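Local coordinates for uncharacterized bacterial lipoprotein (Bacteroides thetaiotaomicron VPI-5482, PDB 3GF6) that is of unknown function but is a bacterial lipoprotein with an all-beta fold, in a clan that also holds the C1q/TNF-like domains, at residues A[119-125]-A[204-210]; A[39-43]-A[79-83]. All blocks are in the same frame, centred on the assembly; numbering follows the deposited sequence.

Contact 1: residues A[119-125]-A[204-210]; sequences KGELLVS and RVRLRID. With EDO (1,2-ethanediol), chain F.
E121 with R208 and L123 with R206 form antiparallel hydrogen-bonded pairs, each closed by two N-H...O bonds, and strands 119-123 and 204-209 run 4.6 Å apart axis to axis at 173°. G120 faces I209 and L122 faces L207 in the non-hydrogen-bonded pairs between them. On the face carrying E121 and R208, four charged side chains form a chain of salt bridges. The R208 side chain turns at chi3 (62°), swinging its guanidinium over E121, with E121 CB beneath one face. R208 NH2 reaches the anti lone pair of E121 OE1 at 3.0 Å, the carboxylate and guanidinium planes standing 82° apart. On its other side R208 NE lies 2.8 Å from D210 OD1, in the guanidinium plane and on the syn lone pair, so carboxylates on two sides restrict the group's rotation. K119 NZ extends the chain to D210 OD2 in a weak 3.2 Å bond. R208 NH1 donates to O2 of an ethanediol, probably from the crystallisation liquor, at 2.8 Å; a water ties its O1 to E121 OE1 and R208 NH1. Farther along, S125 OG makes a short 2.5 Å hydrogen bond to R204 O and shares a water with L123 O and R206 NE. The opposite face is apolar: L122 CB meets L207 CD1 at 3.9 Å, and both leucines also touch strand 187-198 of the second sheet. An apolar face turned to a second sheet, with a polar face on the other side, is consistent with one wall of a beta sandwich.

Contact 2: residues A[39-43]-A[79-83]; sequences DYVLD and GKSKL
The phenol oxygen of Y40 meets S81 twice. S81 N donates to Y40 OH at 2.9 Å along a nearly straight path (168° at the hydrogen), and S81 OG donates to the same oxygen at 2.8 Å. The Y40 ring reaches across to the 79-83 backbone, and both the N-H and the hydroxyl of S81 hold its oxygen. K80 lies over one face of the ring: its CG is 4.1 Å from Y40 CD1, and the aliphatic chain crosses at a slant before its amino end leads away. Alongside, L42 covers the next peptide. Both branches of L42 lie against it, CD2 closer, 3.4 Å from S81 O and 3.6 Å from K82 CA; L83 CB, 4.3 Å from L42 CD2, adds a looser apolar contact. Two torsions set these positions: chi1 of Y40 (74°) places the ring between backbone N and carbonyl carbon, whereas L42 holds CG opposite its N (chi1 170°), and both side chains leave the strand toward 79-83. In the second shell, K64 completes the polar centre through its backbone, so Y40 OH is bonded to S81 N, S81 OG and K64 O, and S81 OG also to K64 N. Q66 touches both Y40 and K80, and I209 packs against Y40. Farther out, strand 40-46 pairs with strand 203-219 in one antiparallel sheet, while strand 82-85 pairs with strand 56-62 in the other, so the contact spans from sheet to sheet.

How the contacts relate
Contacts 1 and 2 lie with their centres about 9 Å apart on the same side of the chain's centre, and meet through strands 203-219 and 40-46, neighbours in one sheet. L42 N lies 2.8 Å from L207 O, a probable hydrogen bond, so segment 204-210 has 119-125 along one flank and 39-43 along the other. A salt bridge of 2.6 Å between R204 NH2 and D43 OD2 joins the two contacts at one end, and D39 OD1 packs 3.4 Å from D210 CA at the other. Contact 1 lies within this sheet, whereas contact 2 links it to the second. The ethanediol of contact 1 marks no functional site that can be assigned, the protein's function being unknown.

Contact 1: residues A[119-125]-A[204-210]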
# COMPACT_ATOMS: atom_id res chain seq x y z
N LYS A 119 -7.71 -2.01 -6.69
CA LYS A 119 -8.13 -1.46 -7.97
C LYS A 119 -8.46 -0.01 -7.75
O LYS A 119 -9.12 0.32 -6.78
CB LYS A 119 -9.36 -2.22 -8.53
CG LYS A 119 -9.93 -1.66 -9.84
CD LYS A 119 -11.05 -2.56 -10.37
CE LYS A 119 -11.82 -1.96 -11.56
NZ LYS A 119 -10.97 -1.05 -12.38
N GLY A 120 -7.99 0.84 -8.64
CA GLY A 120 -8.18 2.28 -8.48
C GLY A 120 -7.24 3.13 -9.30
O GLY A 120 -6.72 2.69 -10.30
N GLU A 121 -7.06 4.38 -8.89
CA GLU A 121 -6.24 5.32 -9.66
C GLU A 121 -5.62 6.39 -8.79
O GLU A 121 -6.28 6.98 -7.94
CB GLU A 121 -7.03 5.95 -10.80
CG GLU A 121 -6.18 6.77 -11.75
CD GLU A 121 -6.99 7.46 -12.83
OE1 GLU A 121 -8.20 7.21 -12.93
OE2 GLU A 121 -6.40 8.28 -13.57
N LEU A 122 -4.32 6.61 -9.00
CA LEU A 122 -3.60 7.74 -8.44
C LEU A 122 -3.58 8.85 -9.48
O LEU A 122 -3.23 8.62 -10.63
CB LEU A 122 -2.16 7.35 -8.08
CG LEU A 122 -1.24 8.44 -7.52
CD1 LEU A 122 -1.69 8.97 -6.16
CD2 LEU A 122 0.19 7.88 -7.44
N LEU A 123 -3.99 10.05 -9.06
CA LEU A 123 -3.92 11.26 -9.90
C LEU A 123 -3.29 12.44 -9.17
O LEU A 123 -3.83 12.89 -8.15
CB LEU A 123 -5.33 11.72 -10.34
CG LEU A 123 -6.25 10.69 -10.96
CD1 LEU A 123 -7.03 9.95 -9.85
CD2 LEU A 123 -7.24 11.35 -12.02
N VAL A 124 -2.21 12.99 -9.76
CA VAL A 124 -1.77 14.36 -9.40
C VAL A 124 -2.66 15.39 -10.04
O VAL A 124 -3.31 15.11 -11.06
CB VAL A 124 -0.30 14.68 -9.84
CG1 VAL A 124 0.58 13.53 -9.57
CG2 VAL A 124 -0.24 15.07 -11.31
N SER A 125 -2.71 16.59 -9.46
CA SER A 125 -3.58 17.64 -9.99
C SER A 125 -2.76 18.54 -10.88
O SER A 125 -1.59 18.81 -10.58
CB SER A 125 -4.24 18.46 -8.87
OG SER A 125 -5.12 17.63 -8.13
N ARG A 204 -2.41 18.82 -4.96
CA ARG A 204 -3.63 18.18 -4.54
C ARG A 204 -3.60 16.78 -5.09
O ARG A 204 -3.72 16.59 -6.29
CB ARG A 204 -4.81 18.94 -5.10
CG ARG A 204 -6.14 18.36 -4.73
CD ARG A 204 -7.19 18.83 -5.65
NE ARG A 204 -8.48 18.22 -5.33
CZ ARG A 204 -9.60 18.52 -5.99
NH1 ARG A 204 -9.60 19.44 -6.96
NH2 ARG A 204 -10.72 17.93 -5.67
N VAL A 205 -3.45 15.79 -4.22
CA VAL A 205 -3.33 14.40 -4.65
C VAL A 205 -4.66 13.65 -4.47
O VAL A 205 -5.31 13.73 -3.39
CB VAL A 205 -2.23 13.65 -3.84
CG1 VAL A 205 -2.13 12.18 -4.25
CG2 VAL A 205 -0.85 14.36 -4.04
N ARG A 206 -5.07 12.92 -5.50
CA ARG A 206 -6.29 12.11 -5.41
C ARG A 206 -5.97 10.65 -5.60
O ARG A 206 -5.12 10.30 -6.42
CB ARG A 206 -7.33 12.60 -6.42
CG ARG A 206 -8.06 13.83 -5.93
CD ARG A 206 -9.15 14.28 -6.82
NE ARG A 206 -8.65 14.61 -8.13
CZ ARG A 206 -9.40 14.75 -9.21
NH1 ARG A 206 -10.73 14.59 -9.18
NH2 ARG A 206 -8.81 15.04 -10.37
N LEU A 207 -6.60 9.79 -4.79
CA LEU A 207 -6.44 8.37 -4.93
C LEU A 207 -7.85 7.80 -4.91
O LEU A 207 -8.49 7.79 -3.83
CB LEU A 207 -5.58 7.73 -3.82
CG LEU A 207 -5.33 6.21 -3.94
CD1 LEU A 207 -4.40 5.98 -5.18
CD2 LEU A 207 -4.73 5.60 -2.70
N ARG A 208 -8.32 7.32 -6.06
CA ARG A 208 -9.58 6.54 -6.12
C ARG A 208 -9.34 5.09 -5.78
O ARG A 208 -8.45 4.45 -6.33
CB ARG A 208 -10.26 6.67 -7.47
CG ARG A 208 -11.62 5.97 -7.50
CD ARG A 208 -12.31 6.09 -8.83
NE ARG A 208 -11.59 5.46 -9.92
CZ ARG A 208 -10.89 6.10 -10.87
NH1 ARG A 208 -10.79 7.43 -10.88
NH2 ARG A 208 -10.29 5.39 -11.82
N ILE A 209 -10.12 4.56 -4.83
CA ILE A 209 -10.12 3.14 -4.51
C ILE A 209 -11.48 2.65 -5.03
O ILE A 209 -12.56 3.11 -4.57
CB ILE A 209 -10.00 2.86 -3.01
CG1 ILE A 209 -8.65 3.38 -2.49
CG2 ILE A 209 -10.25 1.36 -2.70
CD1 ILE A 209 -7.37 2.66 -3.10
N ASP A 210 -11.41 1.76 -6.03
CA ASP A 210 -12.61 1.24 -6.68
C ASP A 210 -13.27 0.23 -5.77
O ASP A 210 -12.63 -0.46 -4.95
CB ASP A 210 -12.31 0.61 -8.04
CG ASP A 210 -11.98 1.64 -9.13
OD1 ASP A 210 -11.94 2.84 -8.89
OD2 ASP A 210 -11.72 1.23 -10.27
C1 EDO F . -11.05 11.40 -10.58
O1 EDO F . -10.90 10.44 -11.64
C2 EDO F . -11.02 10.66 -9.24
O2 EDO F . -11.88 9.51 -9.27
O HOH W 1 -10.52 8.59 -13.65
O HOH W 2 -5.62 15.13 -8.48
O HOH W 3 -6.28 15.48 -11.41

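Contact 2: residues A[39-43]-A[79-83]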
# COMPACT_ATOMS: atom_id res chain seq x y z
N ASP A 39 -17.16 3.00 -4.90
CA ASP A 39 -15.85 3.63 -5.03
C ASP A 39 -15.73 4.76 -4.01
O ASP A 39 -16.73 5.40 -3.62
CB ASP A 39 -15.66 4.32 -6.38
CG ASP A 39 -15.78 3.39 -7.58
OD1 ASP A 39 -15.78 2.15 -7.50
OD2 ASP A 39 -15.91 3.98 -8.67
N TYR A 40 -14.51 5.10 -3.64
CA TYR A 40 -14.30 6.36 -2.87
C TYR A 40 -13.01 7.04 -3.28
O TYR A 40 -12.16 6.42 -3.92
CB TYR A 40 -14.37 6.11 -1.37
CG TYR A 40 -13.18 5.41 -0.76
CD1 TYR A 40 -12.08 6.15 -0.31
CD2 TYR A 40 -13.13 4.03 -0.63
CE1 TYR A 40 -11.00 5.55 0.24
CE2 TYR A 40 -12.05 3.41 -0.07
CZ TYR A 40 -10.96 4.18 0.35
OH TYR A 40 -9.86 3.58 0.93
N VAL A 41 -12.88 8.32 -2.94
CA VAL A 41 -11.69 9.04 -3.37
C VAL A 41 -11.01 9.75 -2.20
O VAL A 41 -11.63 10.60 -1.54
CB VAL A 41 -12.06 10.04 -4.46
CG1 VAL A 41 -10.82 10.85 -4.91
CG2 VAL A 41 -12.69 9.30 -5.70
N LEU A 42 -9.76 9.39 -1.91
CA LEU A 42 -8.93 10.18 -1.01
C LEU A 42 -8.50 11.46 -1.77
O LEU A 42 -8.07 11.34 -2.93
CB LEU A 42 -7.71 9.36 -0.57
CG LEU A 42 -6.57 10.02 0.19
CD1 LEU A 42 -7.04 10.81 1.46
CD2 LEU A 42 -5.54 8.91 0.52
N ASP A 43 -8.58 12.65 -1.15
CA ASP A 43 -8.30 13.94 -1.84
C ASP A 43 -7.64 14.84 -0.77
O ASP A 43 -8.31 15.31 0.14
CB ASP A 43 -9.62 14.53 -2.34
CG ASP A 43 -9.46 15.72 -3.23
OD1 ASP A 43 -8.40 16.36 -3.18
OD2 ASP A 43 -10.44 16.04 -3.94
N GLY A 79 -11.61 1.35 6.86
CA GLY A 79 -11.79 2.79 6.86
C GLY A 79 -11.53 3.37 5.48
O GLY A 79 -11.69 2.67 4.48
N LYS A 80 -11.18 4.65 5.43
CA LYS A 80 -10.73 5.29 4.19
C LYS A 80 -9.20 5.41 4.22
O LYS A 80 -8.62 5.78 5.24
CB LYS A 80 -11.35 6.68 3.95
CG LYS A 80 -12.86 6.68 3.72
CD LYS A 80 -13.41 8.10 3.75
CE LYS A 80 -14.90 8.13 3.95
NZ LYS A 80 -15.44 9.53 3.95
N SER A 81 -8.58 5.08 3.10
CA SER A 81 -7.15 5.27 2.87
C SER A 81 -6.75 6.72 3.17
O SER A 81 -7.54 7.65 3.01
CB SER A 81 -6.81 4.91 1.41
OG SER A 81 -7.07 3.54 1.16
N LYS A 82 -5.53 6.90 3.65
CA LYS A 82 -5.03 8.20 4.00
C LYS A 82 -3.55 8.34 3.60
O LYS A 82 -2.83 7.36 3.44
CB LYS A 82 -5.22 8.45 5.48
CG LYS A 82 -4.37 7.61 6.33
CD LYS A 82 -4.55 7.97 7.82
CE LYS A 82 -3.68 7.09 8.67
NZ LYS A 82 -3.85 7.40 10.14
N LEU A 83 -3.13 9.57 3.46
CA LEU A 83 -1.82 9.95 2.95
C LEU A 83 -1.01 10.61 4.07
O LEU A 83 -1.50 11.53 4.77
CB LEU A 83 -2.03 10.96 1.83
CG LEU A 83 -0.86 11.59 1.07
CD1 LEU A 83 -1.32 12.03 -0.31
CD2 LEU A 83 -0.11 12.75 1.84